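Local coordinates for protein peptide amidase (Stenotrophomonas maltophilia, PDB 1M22) that probably hydrolyses amide bonds, acting as a peptide amidase of the amidase signature family, at residues A18-A22 with G23-S27; A62-R65 with D66-R70; G72-G76 with P77-I81. All coordinates share one frame; numbering follows the deposited sequence.

Contact 1 of 3, residues A18-A22 with G23-S27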
loop_
_atom_site.group_PDB
_atom_site.type_symbol
_atom_site.label_atom_id
_atom_site.label_comp_id
_atom_site.label_asym_id
_atom_site.label_seq_id
_atom_site.Cartn_x
_atom_site.Cartn_y
_atom_site.Cartn_z
ATOM N N ALA A 18 -12.277 -11.655 -18.189
ATOM C CA ALA A 18 -12.800 -12.743 -19.008
ATOM C C ALA A 18 -14.298 -12.549 -19.235
ATOM O O ALA A 18 -14.799 -12.768 -20.338
ATOM C CB ALA A 18 -12.543 -14.083 -18.331
ATOM N N ARG A 19 -15.013 -12.141 -18.191
ATOM C CA ARG A 19 -16.452 -11.922 -18.304
ATOM C C ARG A 19 -16.773 -10.802 -19.288
ATOM O O ARG A 19 -17.687 -10.929 -20.104
ATOM C CB ARG A 19 -17.056 -11.587 -16.940
ATOM C CG ARG A 19 -16.943 -12.696 -15.912
ATOM C CD ARG A 19 -17.629 -12.296 -14.617
ATOM N NE ARG A 19 -17.429 -13.273 -13.552
ATOM C CZ ARG A 19 -18.021 -13.211 -12.364
ATOM N NH1 ARG A 19 -18.854 -12.217 -12.086
ATOM N NH2 ARG A 19 -17.777 -14.141 -11.451
ATOM N N MET A 20 -16.027 -9.702 -19.212
ATOM C CA MET A 20 -16.258 -8.584 -20.116
ATOM C C MET A 20 -15.889 -8.970 -21.544
ATOM O O MET A 20 -16.572 -8.593 -22.494
ATOM C CB MET A 20 -15.446 -7.356 -19.679
ATOM C CG MET A 20 -15.916 -6.739 -18.363
ATOM S SD MET A 20 -15.147 -5.140 -17.977
ATOM C CE MET A 20 -13.572 -5.663 -17.303
ATOM N N THR A 21 -14.815 -9.738 -21.690
ATOM C CA THR A 21 -14.358 -10.174 -23.004
ATOM C C THR A 21 -15.343 -11.155 -23.643
ATOM O O THR A 21 -15.415 -11.263 -24.868
ATOM C CB THR A 21 -12.956 -10.815 -22.900
ATOM O OG1 THR A 21 -12.036 -9.843 -22.386
ATOM C CG2 THR A 21 -12.467 -11.288 -24.265
ATOM N N ALA A 22 -16.109 -11.855 -22.811
ATOM C CA ALA A 22 -17.093 -12.816 -23.302
ATOM C C ALA A 22 -18.440 -12.137 -23.540
ATOM O O ALA A 22 -19.397 -12.776 -23.981
ATOM C CB ALA A 22 -17.253 -13.955 -22.307
ATOM N N GLY A 23 -18.508 -10.843 -23.239
ATOM C CA GLY A 23 -19.735 -10.091 -23.434
ATOM C C GLY A 23 -20.809 -10.320 -22.386
ATOM O O GLY A 23 -21.975 -9.990 -22.609
ATOM N N GLU A 24 -20.430 -10.878 -21.242
ATOM C CA GLU A 24 -21.392 -11.139 -20.177
ATOM C C GLU A 24 -21.375 -10.048 -19.114
ATOM O O GLU A 24 -22.161 -10.077 -18.167
ATOM C CB GLU A 24 -21.108 -12.490 -19.521
ATOM C CG GLU A 24 -21.295 -13.678 -20.445
ATOM C CD GLU A 24 -21.271 -14.998 -19.703
ATOM O OE1 GLU A 24 -22.156 -15.213 -18.847
ATOM O OE2 GLU A 24 -20.369 -15.819 -19.974
ATOM N N LEU A 25 -20.479 -9.084 -19.285
ATOM C CA LEU A 25 -20.340 -7.982 -18.342
ATOM C C LEU A 25 -19.662 -6.817 -19.044
ATOM O O LEU A 25 -18.851 -7.018 -19.944
ATOM C CB LEU A 25 -19.477 -8.416 -17.148
ATOM C CG LEU A 25 -19.109 -7.374 -16.084
ATOM C CD1 LEU A 25 -20.359 -6.945 -15.334
ATOM C CD2 LEU A 25 -18.092 -7.966 -15.118
ATOM N N ASP A 26 -20.015 -5.597 -18.663
ATOM C CA ASP A 26 -19.350 -4.438 -19.240
ATOM C C ASP A 26 -18.857 -3.545 -18.114
ATOM O O ASP A 26 -19.281 -3.679 -16.962
ATOM C CB ASP A 26 -20.252 -3.658 -20.201
ATOM C CG ASP A 26 -21.578 -3.290 -19.600
ATOM O OD1 ASP A 26 -21.628 -2.935 -18.405
ATOM O OD2 ASP A 26 -22.579 -3.340 -20.343
ATOM N N SER A 27 -17.951 -2.638 -18.450
ATOM C CA SER A 27 -17.373 -1.754 -17.455
ATOM C C SER A 27 -18.383 -0.869 -16.736
ATOM O O SER A 27 -18.267 -0.658 -15.529
ATOM C CB SER A 27 -16.288 -0.890 -18.093
ATOM O OG SER A 27 -15.565 -0.190 -17.094
HETATM O O HOH W 1 -18.635 -6.790 -22.754
#

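Contact 2 of 3, residues A62-R65 with D66-R70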
loop_
_atom_site.group_PDB
_atom_site.type_symbol
_atom_site.label_atom_id
_atom_site.label_comp_id
_atom_site.label_asym_id
_atom_site.label_seq_id
_atom_site.Cartn_x
_atom_site.Cartn_y
_atom_site.Cartn_z
ATOM N N ALA A 62 -15.843 4.566 -17.773
ATOM C CA ALA A 62 -16.299 3.199 -17.985
ATOM C C ALA A 62 -17.006 3.059 -19.335
ATOM O O ALA A 62 -16.781 2.094 -20.067
ATOM C CB ALA A 62 -17.235 2.779 -16.852
ATOM N N ALA A 63 -17.858 4.030 -19.661
ATOM C CA ALA A 63 -18.600 4.005 -20.919
ATOM C C ALA A 63 -17.675 4.115 -22.125
ATOM O O ALA A 63 -17.938 3.523 -23.172
ATOM C CB ALA A 63 -19.626 5.129 -20.939
ATOM N N GLU A 64 -16.592 4.870 -21.980
ATOM C CA GLU A 64 -15.643 5.022 -23.073
ATOM C C GLU A 64 -14.879 3.712 -23.257
ATOM O O GLU A 64 -14.608 3.300 -24.383
ATOM C CB GLU A 64 -14.674 6.171 -22.785
ATOM C CG GLU A 64 -13.845 6.608 -23.989
ATOM C CD GLU A 64 -14.701 7.002 -25.182
ATOM O OE1 GLU A 64 -15.672 7.765 -24.996
ATOM O OE2 GLU A 64 -14.397 6.554 -26.309
ATOM N N ARG A 65 -14.535 3.051 -22.153
ATOM C CA ARG A 65 -13.824 1.781 -22.249
ATOM C C ARG A 65 -14.728 0.757 -22.938
ATOM O O ARG A 65 -14.255 -0.069 -23.714
ATOM C CB ARG A 65 -13.420 1.251 -20.867
ATOM C CG ARG A 65 -12.553 2.179 -19.999
ATOM C CD ARG A 65 -11.160 2.522 -20.525
ATOM N NE ARG A 65 -11.188 3.542 -21.531
ATOM C CZ ARG A 65 -10.949 4.849 -21.513
ATOM N NH1 ARG A 65 -10.584 5.577 -20.464
ATOM N NH2 ARG A 65 -11.126 5.436 -22.678
ATOM N N ASP A 66 -16.027 0.809 -22.652
ATOM C CA ASP A 66 -16.958 -0.121 -23.281
ATOM C C ASP A 66 -17.102 0.175 -24.774
ATOM O O ASP A 66 -17.197 -0.747 -25.583
ATOM C CB ASP A 66 -18.331 -0.080 -22.600
ATOM C CG ASP A 66 -18.330 -0.764 -21.238
ATOM O OD1 ASP A 66 -17.470 -1.646 -21.013
ATOM O OD2 ASP A 66 -19.200 -0.432 -20.401
ATOM N N ARG A 67 -17.122 1.454 -25.143
ATOM C CA ARG A 67 -17.223 1.807 -26.556
ATOM C C ARG A 67 -15.980 1.290 -27.279
ATOM O O ARG A 67 -16.072 0.738 -28.379
ATOM C CB ARG A 67 -17.351 3.325 -26.734
ATOM C CG ARG A 67 -18.772 3.860 -26.534
ATOM C CD ARG A 67 -18.877 5.339 -26.899
ATOM N NE ARG A 67 -18.313 6.217 -25.877
ATOM C CZ ARG A 67 -18.940 6.569 -24.759
ATOM N NH1 ARG A 67 -20.166 6.127 -24.507
ATOM N NH2 ARG A 67 -18.338 7.365 -23.889
ATOM N N GLU A 68 -14.817 1.454 -26.654
ATOM C CA GLU A 68 -13.569 0.984 -27.249
ATOM C C GLU A 68 -13.619 -0.531 -27.420
ATOM O O GLU A 68 -13.196 -1.061 -28.448
ATOM C CB GLU A 68 -12.374 1.374 -26.373
ATOM C CG GLU A 68 -12.175 2.877 -26.241
ATOM C CD GLU A 68 -11.077 3.250 -25.260
ATOM O OE1 GLU A 68 -10.774 2.440 -24.356
ATOM O OE2 GLU A 68 -10.526 4.364 -25.380
ATOM N N ARG A 69 -14.142 -1.230 -26.417
ATOM C CA ARG A 69 -14.241 -2.682 -26.492
ATOM C C ARG A 69 -15.135 -3.087 -27.662
ATOM O O ARG A 69 -14.778 -3.964 -28.449
ATOM C CB ARG A 69 -14.803 -3.255 -25.188
ATOM C CG ARG A 69 -14.875 -4.780 -25.164
ATOM C CD ARG A 69 -15.460 -5.298 -23.856
ATOM N NE ARG A 69 -14.607 -5.015 -22.703
ATOM C CZ ARG A 69 -13.547 -5.739 -22.351
ATOM N NH1 ARG A 69 -13.191 -6.804 -23.057
ATOM N NH2 ARG A 69 -12.845 -5.397 -21.281
ATOM N N ARG A 70 -16.293 -2.443 -27.780
ATOM C CA ARG A 70 -17.218 -2.755 -28.864
ATOM C C ARG A 70 -16.594 -2.424 -30.219
ATOM O O ARG A 70 -16.982 -2.989 -31.243
ATOM C CB ARG A 70 -18.535 -1.986 -28.688
ATOM C CG ARG A 70 -19.251 -2.265 -27.365
ATOM C CD ARG A 70 -20.746 -1.958 -27.446
ATOM N NE ARG A 70 -21.035 -0.547 -27.688
ATOM C CZ ARG A 70 -20.942 0.412 -26.770
ATOM N NH1 ARG A 70 -20.569 0.120 -25.534
ATOM N NH2 ARG A 70 -21.225 1.668 -27.092
HETATM O O HOH W 2 -20.658 2.739 -23.860
HETATM O O HOH W 3 -11.764 6.281 -26.974
#

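Contact 3 of 3, residues G72-G76 with P77-I81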
loop_
_atom_site.group_PDB
_atom_site.type_symbol
_atom_site.label_atom_id
_atom_site.label_comp_id
_atom_site.label_asym_id
_atom_site.label_seq_id
_atom_site.Cartn_x
_atom_site.Cartn_y
_atom_site.Cartn_z
ATOM N N GLY A 72 -13.425 -2.893 -30.788
ATOM C CA GLY A 72 -12.285 -3.780 -30.945
ATOM C C GLY A 72 -10.946 -3.134 -30.644
ATOM O O GLY A 72 -9.927 -3.507 -31.227
ATOM N N ARG A 73 -10.937 -2.169 -29.730
ATOM C CA ARG A 73 -9.707 -1.477 -29.362
ATOM C C ARG A 73 -9.379 -1.651 -27.882
ATOM O O ARG A 73 -9.425 -0.693 -27.107
ATOM C CB ARG A 73 -9.824 0.013 -29.696
ATOM C CG ARG A 73 -10.044 0.294 -31.176
ATOM C CD ARG A 73 -10.138 1.785 -31.457
ATOM N NE ARG A 73 -10.375 2.057 -32.871
ATOM C CZ ARG A 73 -10.516 3.274 -33.387
ATOM N NH1 ARG A 73 -10.443 4.343 -32.604
ATOM N NH2 ARG A 73 -10.733 3.424 -34.687
ATOM N N LEU A 74 -9.042 -2.878 -27.498
ATOM C CA LEU A 74 -8.708 -3.190 -26.112
ATOM C C LEU A 74 -7.317 -2.699 -25.725
ATOM O O LEU A 74 -6.386 -2.723 -26.532
ATOM C CB LEU A 74 -8.813 -4.698 -25.878
ATOM C CG LEU A 74 -10.228 -5.268 -26.010
ATOM C CD1 LEU A 74 -10.184 -6.780 -25.887
ATOM C CD2 LEU A 74 -11.126 -4.668 -24.937
ATOM N N ARG A 75 -7.179 -2.270 -24.475
ATOM C CA ARG A 75 -5.917 -1.739 -23.970
ATOM C C ARG A 75 -5.061 -2.734 -23.194
ATOM O O ARG A 75 -3.885 -2.473 -22.941
ATOM C CB ARG A 75 -6.200 -0.519 -23.094
ATOM C CG ARG A 75 -6.772 0.657 -23.864
ATOM C CD ARG A 75 -7.486 1.624 -22.939
ATOM N NE ARG A 75 -7.998 2.786 -23.657
ATOM C CZ ARG A 75 -7.257 3.825 -24.018
ATOM N NH1 ARG A 75 -5.962 3.853 -23.725
ATOM N NH2 ARG A 75 -7.807 4.836 -24.678
ATOM N N GLY A 76 -5.645 -3.862 -22.809
ATOM C CA GLY A 76 -4.888 -4.849 -22.064
ATOM C C GLY A 76 -5.681 -5.507 -20.951
ATOM O O GLY A 76 -6.899 -5.338 -20.866
ATOM N N PRO A 77 -5.006 -6.256 -20.066
ATOM C CA PRO A 77 -5.615 -6.968 -18.937
ATOM C C PRO A 77 -6.488 -6.140 -17.997
ATOM O O PRO A 77 -7.389 -6.680 -17.356
ATOM C CB PRO A 77 -4.408 -7.555 -18.208
ATOM C CG PRO A 77 -3.411 -7.749 -19.302
ATOM C CD PRO A 77 -3.550 -6.481 -20.096
ATOM N N LEU A 78 -6.223 -4.840 -17.907
ATOM C CA LEU A 78 -6.994 -3.983 -17.011
ATOM C C LEU A 78 -8.083 -3.156 -17.690
ATOM O O LEU A 78 -8.690 -2.291 -17.058
ATOM C CB LEU A 78 -6.059 -3.034 -16.252
ATOM C CG LEU A 78 -4.965 -3.641 -15.366
ATOM C CD1 LEU A 78 -4.235 -2.524 -14.636
ATOM C CD2 LEU A 78 -5.570 -4.609 -14.364
ATOM N N HIS A 79 -8.344 -3.428 -18.964
ATOM C CA HIS A 79 -9.352 -2.674 -19.701
ATOM C C HIS A 79 -10.729 -2.751 -19.043
ATOM O O HIS A 79 -11.332 -3.824 -18.963
ATOM C CB HIS A 79 -9.443 -3.186 -21.140
ATOM C CG HIS A 79 -10.213 -2.284 -22.052
ATOM N ND1 HIS A 79 -9.603 -1.493 -23.001
ATOM C CD2 HIS A 79 -11.540 -2.027 -22.145
ATOM C CE1 HIS A 79 -10.520 -0.789 -23.641
ATOM N NE2 HIS A 79 -11.704 -1.095 -23.140
ATOM N N GLY A 80 -11.218 -1.606 -18.574
ATOM C CA GLY A 80 -12.525 -1.551 -17.939
ATOM C C GLY A 80 -12.581 -1.905 -16.461
ATOM O O GLY A 80 -13.658 -1.908 -15.874
ATOM N N ILE A 81 -11.432 -2.194 -15.855
ATOM C CA ILE A 81 -11.369 -2.563 -14.438
ATOM C C ILE A 81 -11.387 -1.335 -13.521
ATOM O O ILE A 81 -10.519 -0.473 -13.623
ATOM C CB ILE A 81 -10.088 -3.382 -14.150
ATOM C CG1 ILE A 81 -10.111 -4.685 -14.954
ATOM C CG2 ILE A 81 -9.959 -3.658 -12.656
ATOM C CD1 ILE A 81 -11.213 -5.649 -14.561
#

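Contact 1 of 3, residues A18-A22 with G23-S27
M20 O is held by two donors as the helix ends: G23 N at 3.1 Å and a water whose oxygen lies 2.8 Å from M20 O. The same water donates to L25 O, tying the last helical turn to the chain that leaves it. Because the amide of G23 comes in from above the carbonyl plane of M20, the bond does not lie on a lone pair. One residue further on, E24 N donates to R19 O at 3.0 Å. Together the two bonds make a Schellman motif, and G23 supplies the positive phi (77°) that lets the chain turn back on itself.

Apolar contacts follow this reversal. L25 CG packs at 4.0 Å on M20 CG, and L25 CB reaches R19 CB, also at 4.0 Å. With CG of L25 anti to the backbone N (chi1 175°), this carbon and the CD2 methyl are brought against M20 CG. M20 CA also makes a close CH contact with L25 O, 3.0 Å. Further out, M20 SD runs past S27 N at 3.8 Å.

Beyond L25, D26 takes the N-cap position of helix 27-43 and bonds through OD1 to T29. S27 N is bound by D66 of helix 58-70, while S27 OG bonds to G80 O in the loop before strand 82-86. The turn thus joins helix 13-21 to helix 27-43 with helix 58-70 alongside.

Contact 2 of 3, residues A62-R65 with D66-R70
D66 N donates to A62 O at 3.0 Å, an i to i+4 bond, and besides S27 the D66 carboxylate takes T28 N through OD2. R67 bonds its amide to A63 O and bends its chain at chi3 (-76°), which carries the guanidinium back across E64. There R67 NE (3.2 Å) and NH2 (2.9 Å) both reach E64 OE1 from one face of the carboxylate; the two planes stand 61° apart, with OE1 in that of the guanidinium. A63 O lies over one face of the R67 guanidinium, above its centre. These are i to i+3 salt bridges on the surface of the α-helix 58-70, and E68 makes the second. Its side chain runs beside that of R65, the planes only 31° apart and the oxygens tilted out of the guanidinium plane, and each oxygen takes one nitrogen: R65 NE to E68 OE1 is 3.1 Å, R65 NH2 to E68 OE2 3.0 Å. E68 OE2 has a further charged partner in R75, and a water bridges it to E64 OE2, probably easing their repulsion. R69 N donates to R65 O, and the R69 guanidinium bonds Q17 through NH2. Finally, R70 NH1 and A63 O are bridged by a water.

Contact 3 of 3, residues G72-G76 with P77-I81
This is a local contact within the loop that joins helix 58-70 to strand 82-86: the side chain of H79 folds back onto the backbone and side chains of L74 and R75. Its centre is the bond from R75 N to H79 ND1, 2.9 Å long with an angle of 152° at the hydrogen, the amide lying tilted from the ring plane. CG of H79 stands anti to its own backbone N (chi1 -167°), and this sends the imidazole back toward 72-76. On the far side of the ring NE2 bonds to R65 O in helix 58-70. Since ND1 accepts and NE2 faces a carbonyl, the pattern is consistent with a neutral imidazole protonated on NE2.

One face of the imidazole takes L74 CD2, a CH-pi contact in which the methyl carbon sits 3.8 Å from the ring centroid, almost on the normal. R75 passes the ring with its aliphatic part, CB lying 3.5 Å from H79 ND1, and besides E68 its guanidinium bonds D119 O. The ring is thus fixed by two polar bonds and by the leucine above it.

Two turns shape the backbone here. H79 N donates to G76 O at 3.1 Å, closing a type I turn with P77 at its second position. I81 N then donates to L78 O, 3.0 Å, closing a type II turn in which G80, with positive phi, takes the third position. The chain next enters strand 82-86, which ends at the active-site residue K86. A double turn of this kind, built on G76, P77 and G80 and leading into the strand that ends at the catalytic lysine, is consistent with the amidase signature fold.

How the contacts relate
From the N terminus, contact 1 closes the turn between helix 13-21 and helix 27-43, contact 2 lies wholly along helix 58-70, and contact 3 closes the turns between that helix and strand 82-86. They follow in series, neither nesting nor crossing, yet their centres lie only 9 to 11 Å apart. Helix 58-70 holds both loops, and T21 OG1 of contact 1 also lies near R69 NH1. Contacts 2 and 3 join where G72 ends the helix, through a probable hydrogen bond from R73 N to E68 O, the 6-to-1 bond of a Schellman motif. M20 CE packs against H79 O and I81, bringing contact 1 onto contact 3 just ahead of strand 82-86, the third strand of the main sheet.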